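Local coordinates for hydrolase, haloacid dehalogenase-like family (Pseudomonas syringae pv. tomato, PDB 3S6J), which probably acts as a metal-dependent sugar phosphatase of the haloacid dehalogenase superfamily, at residues I160-I164 and D165-V169; D172-W175 and D176-A180. All coordinates share one frame; numbering follows the deposited sequence.

In the fold
Contacts 1 and 2 show how one parallel strand of a Rossmann-like sheet is entered by a surface turn and left at a metal site. Both lie in the haloacid dehalogenase-like hydrolase domain, the part of the longer protein present in this chain. Contact 1 comes first, bringing the chain from helix 151-160 into strand 167-171, next to strand 8-11. Contact 2 follows where that strand gives way to helix 174-182, within the beta-alpha-beta unit completed by strand 186-190. Their centres are about 16 Å apart, at the two ends of the same strand, yet Val-169 CB lies 3.8 Å from Ala-180 CB. Contact 1 lies away from the metal; contact 2 is buried and supplies a calcium ligand.

Contact 1: residues I160-I164 and D165-V169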
loop_
_atom_site.group_PDB
_atom_site.type_symbol
_atom_site.label_atom_id
_atom_site.label_comp_id
_atom_site.label_asym_id
_atom_site.label_seq_id
_atom_site.Cartn_x
_atom_site.Cartn_y
_atom_site.Cartn_z
ATOM N N ILE E 160 21.053 -12.394 -20.536
ATOM C CA ILE E 160 22.020 -11.321 -20.703
ATOM C C ILE E 160 23.468 -11.804 -20.615
ATOM O O ILE E 160 24.399 -11.009 -20.737
ATOM C CB ILE E 160 21.759 -10.116 -19.748
ATOM C CG1 ILE E 160 21.709 -10.561 -18.284
ATOM C CG2 ILE E 160 20.471 -9.400 -20.141
ATOM C CD1 ILE E 160 21.398 -9.422 -17.317
ATOM N N GLY E 161 23.638 -13.107 -20.420
ATOM C CA GLY E 161 24.945 -13.732 -20.441
ATOM C C GLY E 161 25.740 -13.536 -19.168
ATOM O O GLY E 161 26.959 -13.700 -19.147
ATOM N N ALA E 162 25.049 -13.192 -18.091
ATOM C CA ALA E 162 25.718 -12.969 -16.815
ATOM C C ALA E 162 25.447 -14.108 -15.839
ATOM O O ALA E 162 24.326 -14.605 -15.747
ATOM C CB ALA E 162 25.276 -11.652 -16.219
ATOM N N PRO E 163 26.479 -14.517 -15.095
ATOM C CA PRO E 163 26.261 -15.502 -14.036
ATOM C C PRO E 163 25.363 -14.854 -12.990
ATOM O O PRO E 163 25.481 -13.641 -12.779
ATOM C CB PRO E 163 27.667 -15.733 -13.465
ATOM C CG PRO E 163 28.618 -15.060 -14.425
ATOM C CD PRO E 163 27.837 -13.955 -15.060
ATOM N N ILE E 164 24.477 -15.626 -12.361
ATOM C CA ILE E 164 23.495 -15.048 -11.448
ATOM C C ILE E 164 24.169 -14.381 -10.258
ATOM O O ILE E 164 23.581 -13.507 -9.617
ATOM C CB ILE E 164 22.466 -16.077 -10.949
ATOM C CG1 ILE E 164 21.324 -15.376 -10.204
ATOM C CG2 ILE E 164 23.145 -17.110 -10.052
ATOM C CD1 ILE E 164 20.407 -14.528 -11.078
ATOM N N ASP E 165 25.414 -14.766 -9.988
ATOM C CA ASP E 165 26.148 -14.207 -8.857
ATOM C C ASP E 165 26.879 -12.915 -9.204
ATOM O O ASP E 165 27.429 -12.254 -8.328
ATOM C CB ASP E 165 27.114 -15.245 -8.267
ATOM C CG ASP E 165 27.728 -16.139 -9.335
ATOM O OD1 ASP E 165 28.950 -15.998 -9.597
ATOM O OD2 ASP E 165 26.982 -16.963 -9.932
ATOM N N GLU E 166 26.885 -12.556 -10.483
ATOM C CA GLU E 166 27.389 -11.249 -10.903
ATOM C C GLU E 166 26.232 -10.281 -11.090
ATOM O O GLU E 166 26.388 -9.211 -11.686
ATOM C CB GLU E 166 28.180 -11.348 -12.212
ATOM C CG GLU E 166 29.659 -11.676 -12.036
ATOM C CD GLU E 166 30.422 -11.660 -13.357
ATOM O OE1 GLU E 166 30.270 -10.688 -14.140
ATOM O OE2 GLU E 166 31.175 -12.629 -13.609
ATOM N N CYS E 167 25.069 -10.665 -10.582
ATOM C CA CYS E 167 23.849 -9.906 -10.835
ATOM C C CYS E 167 23.317 -9.142 -9.623
ATOM O O CYS E 167 23.422 -9.595 -8.476
ATOM C CB CYS E 167 22.759 -10.823 -11.385
ATOM S SG CYS E 167 22.960 -11.269 -13.123
ATOM N N LEU E 168 22.734 -7.985 -9.900
ATOM C CA LEU E 168 22.010 -7.232 -8.897
ATOM C C LEU E 168 20.522 -7.276 -9.222
ATOM O O LEU E 168 20.091 -6.822 -10.287
ATOM C CB LEU E 168 22.478 -5.787 -8.898
ATOM C CG LEU E 168 22.328 -4.939 -7.637
ATOM C CD1 LEU E 168 22.321 -3.479 -8.060
ATOM C CD2 LEU E 168 21.067 -5.271 -6.877
ATOM N N VAL E 169 19.739 -7.835 -8.313
ATOM C CA VAL E 169 18.296 -7.829 -8.480
ATOM C C VAL E 169 17.716 -6.555 -7.898
ATOM O O VAL E 169 18.020 -6.184 -6.753
ATOM C CB VAL E 169 17.635 -9.076 -7.844
ATOM C CG1 VAL E 169 16.119 -8.943 -7.837
ATOM C CG2 VAL E 169 18.050 -10.320 -8.601
#
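Cys-167 and Glu-166 send their side chains back over the preceding residues from similar first torsions, each with its gamma atom beside the backbone N (chi1 -77° in the cysteine). This swings Cys-167 SG inward to meet the methyl of Ala-162, 3.9 Å from its CB. Glu-166 then runs on extended, which carries its carboxylate across to the ring of Pro-163; OE2 ends 3.6 Å from the ring carbon CG. The contact is between carbon and the carboxylate end, so it brings no polar bond.

The backbone beneath them does the polar work. Glu-166 N donates to Pro-163 O over 2.9 Å. One residue on, Cys-167 N makes a weaker bond to Ile-164 O at 3.3 Å, and the cysteine CB also lies 3.3 Å from that oxygen. With CG1 anti to the backbone N (chi1 -170°), the longer branch of Ile-164 runs to the same side as Cys-167, CD1 coming 4.4 Å from Cys-167 CB, and goes on to Leu-154 and Ala-157 of helix 151-160 and Ile-10 of strand 8-11. Asp-165, by contrast, stays at the surface, with OD2 3.8 Å from Ile-164 CG2.

Just before this, Gly-161 closes helix 151-160 in a Schellman motif, its positive phi (78°) being one that glycine readily adopts. With Ile-164 and Asp-165 at its corners, the bend from Pro-163 to Glu-166 is a type I beta turn, leading into strand 167-171 as a helix-to-strand connection of the Rossmann-like HAD core.

Contact 2: residues D172-W175 and D176-A180; sequences DAIW and DMLAA. With CA (calcium ion), chain M.
Asp-176 OD1 is gripped three times: by a water that donates to it over 2.6 Å, by Ala-173 N at 3.2 Å through the lone pair turned away from OD2, and weakly by Asp-172 N. Asp-176 OD2 forms a salt bridge with Lys-147, fixing the carboxylate's rotation. The same water binds calcium, making Asp-176 a second-shell residue. Asp-172 is in the first shell, its OD1 bonded to the metal at 2.4 Å, while OD2 accepts from another bound water. Asp-12 OD2, Asp-14 O and a third water complete the six ligands.

The spacing of the two aspartates fits the GDxxxD form of HAD motif IV, at the junction of strand 167-171 with helix 174-182. Ala-173 is the N-cap, and its bond to Asp-176 is the N3 half of a capping box; alanine has no polar side chain to return it. Asp-176 N makes do with a weak bond to Ala-173 O, which also accepts from Met-177 N, a selenomethionine here, at 3.2 Å.

On the helix flank, Leu-178 CD2 presses on Ile-174 CG2 at a tight 3.5 Å. With CG1 beside the backbone N (chi1 -84°), CG2 is anti to it, and this methyl lies over one face of the Trp-175 indole, near its rim. Leu-178 CD2 approaches the same ring obliquely, 3.6 Å from Trp-175 CE3, and NE1 of the indole donates to Arg-46 O.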
loop_
_atom_site.group_PDB
_atom_site.type_symbol
_atom_site.label_atom_id
_atom_site.label_comp_id
_atom_site.label_asym_id
_atom_site.label_seq_id
_atom_site.Cartn_x
_atom_site.Cartn_y
_atom_site.Cartn_z
ATOM N N ASP E 172 10.659 -4.289 -5.829
ATOM C CA ASP E 172 9.925 -3.477 -4.870
ATOM C C ASP E 172 9.168 -4.358 -3.904
ATOM O O ASP E 172 8.489 -3.853 -3.015
ATOM C CB ASP E 172 8.903 -2.586 -5.580
ATOM C CG ASP E 172 7.787 -3.391 -6.205
ATOM O OD1 ASP E 172 8.107 -4.295 -6.983
ATOM O OD2 ASP E 172 6.601 -3.150 -5.915
ATOM N N ALA E 173 9.257 -5.676 -4.085
ATOM C CA ALA E 173 8.452 -6.576 -3.274
ATOM C C ALA E 173 9.280 -7.618 -2.508
ATOM O O ALA E 173 10.366 -8.034 -2.932
ATOM C CB ALA E 173 7.368 -7.240 -4.138
ATOM N N ILE E 174 8.758 -8.001 -1.352
ATOM C CA ILE E 174 9.258 -9.126 -0.579
ATOM C C ILE E 174 9.626 -10.253 -1.546
ATOM O O ILE E 174 10.691 -10.857 -1.460
ATOM C CB ILE E 174 8.141 -9.572 0.415
ATOM C CG1 ILE E 174 8.180 -8.706 1.688
ATOM C CG2 ILE E 174 8.240 -11.031 0.747
ATOM C CD1 ILE E 174 6.879 -8.829 2.545
ATOM N N TRP E 175 8.741 -10.488 -2.509
ATOM C CA TRP E 175 8.881 -11.589 -3.454
ATOM C C TRP E 175 10.094 -11.506 -4.363
ATOM O O TRP E 175 10.669 -12.529 -4.668
ATOM C CB TRP E 175 7.578 -11.753 -4.242
ATOM C CG TRP E 175 6.436 -11.574 -3.309
ATOM C CD1 TRP E 175 5.526 -10.563 -3.312
ATOM C CD2 TRP E 175 6.134 -12.387 -2.166
ATOM N NE1 TRP E 175 4.656 -10.713 -2.266
ATOM C CE2 TRP E 175 5.005 -11.826 -1.544
ATOM C CE3 TRP E 175 6.706 -13.542 -1.614
ATOM C CZ2 TRP E 175 4.421 -12.382 -0.394
ATOM C CZ3 TRP E 175 6.121 -14.102 -0.483
ATOM C CH2 TRP E 175 4.992 -13.514 0.118
ATOM N N ASP E 176 10.487 -10.296 -4.775
ATOM C CA ASP E 176 11.728 -10.080 -5.539
ATOM C C ASP E 176 12.955 -10.391 -4.697
ATOM O O ASP E 176 13.912 -10.997 -5.176
ATOM C CB ASP E 176 11.855 -8.614 -6.009
ATOM C CG ASP E 176 10.780 -8.209 -7.006
ATOM O OD1 ASP E 176 9.847 -7.497 -6.590
ATOM O OD2 ASP E 176 10.871 -8.573 -8.202
HETATM N N MSE E 177 12.930 -9.947 -3.444
HETATM C CA MSE E 177 14.052 -10.137 -2.538
HETATM C C MSE E 177 14.224 -11.610 -2.177
HETATM O O MSE E 177 15.335 -12.140 -2.206
HETATM C CB MSE E 177 13.882 -9.285 -1.272
HETATM C CG MSE E 177 13.873 -7.779 -1.515
HETATM SE SE MSE E 177 15.455 -7.204 -2.540
HETATM C CE MSE E 177 14.630 -7.047 -4.290
ATOM N N LEU E 178 13.109 -12.247 -1.833
ATOM C CA LEU E 178 13.065 -13.676 -1.594
ATOM C C LEU E 178 13.658 -14.458 -2.785
ATOM O O LEU E 178 14.593 -15.258 -2.612
ATOM C CB LEU E 178 11.616 -14.104 -1.313
ATOM C CG LEU E 178 11.182 -14.424 0.132
ATOM C CD1 LEU E 178 12.002 -13.767 1.210
ATOM C CD2 LEU E 178 9.705 -14.153 0.352
ATOM N N ALA E 179 13.145 -14.213 -3.994
ATOM C CA ALA E 179 13.692 -14.889 -5.161
ATOM C C ALA E 179 15.179 -14.572 -5.362
ATOM O O ALA E 179 15.952 -15.422 -5.814
ATOM C CB ALA E 179 12.887 -14.554 -6.410
ATOM N N ALA E 180 15.585 -13.347 -5.044
ATOM C CA ALA E 180 16.975 -12.967 -5.254
ATOM C C ALA E 180 17.850 -13.821 -4.349
ATOM O O ALA E 180 18.849 -14.391 -4.788
ATOM C CB ALA E 180 17.191 -11.484 -4.982
HETATM CA CA CA M . 6.728 -5.629 -8.433
HETATM O O HOH W 1 4.920 -5.411 -6.479
HETATM O O HOH W 2 7.509 -7.759 -7.578
HETATM O O HOH W 3 4.838 -6.989 -9.471
#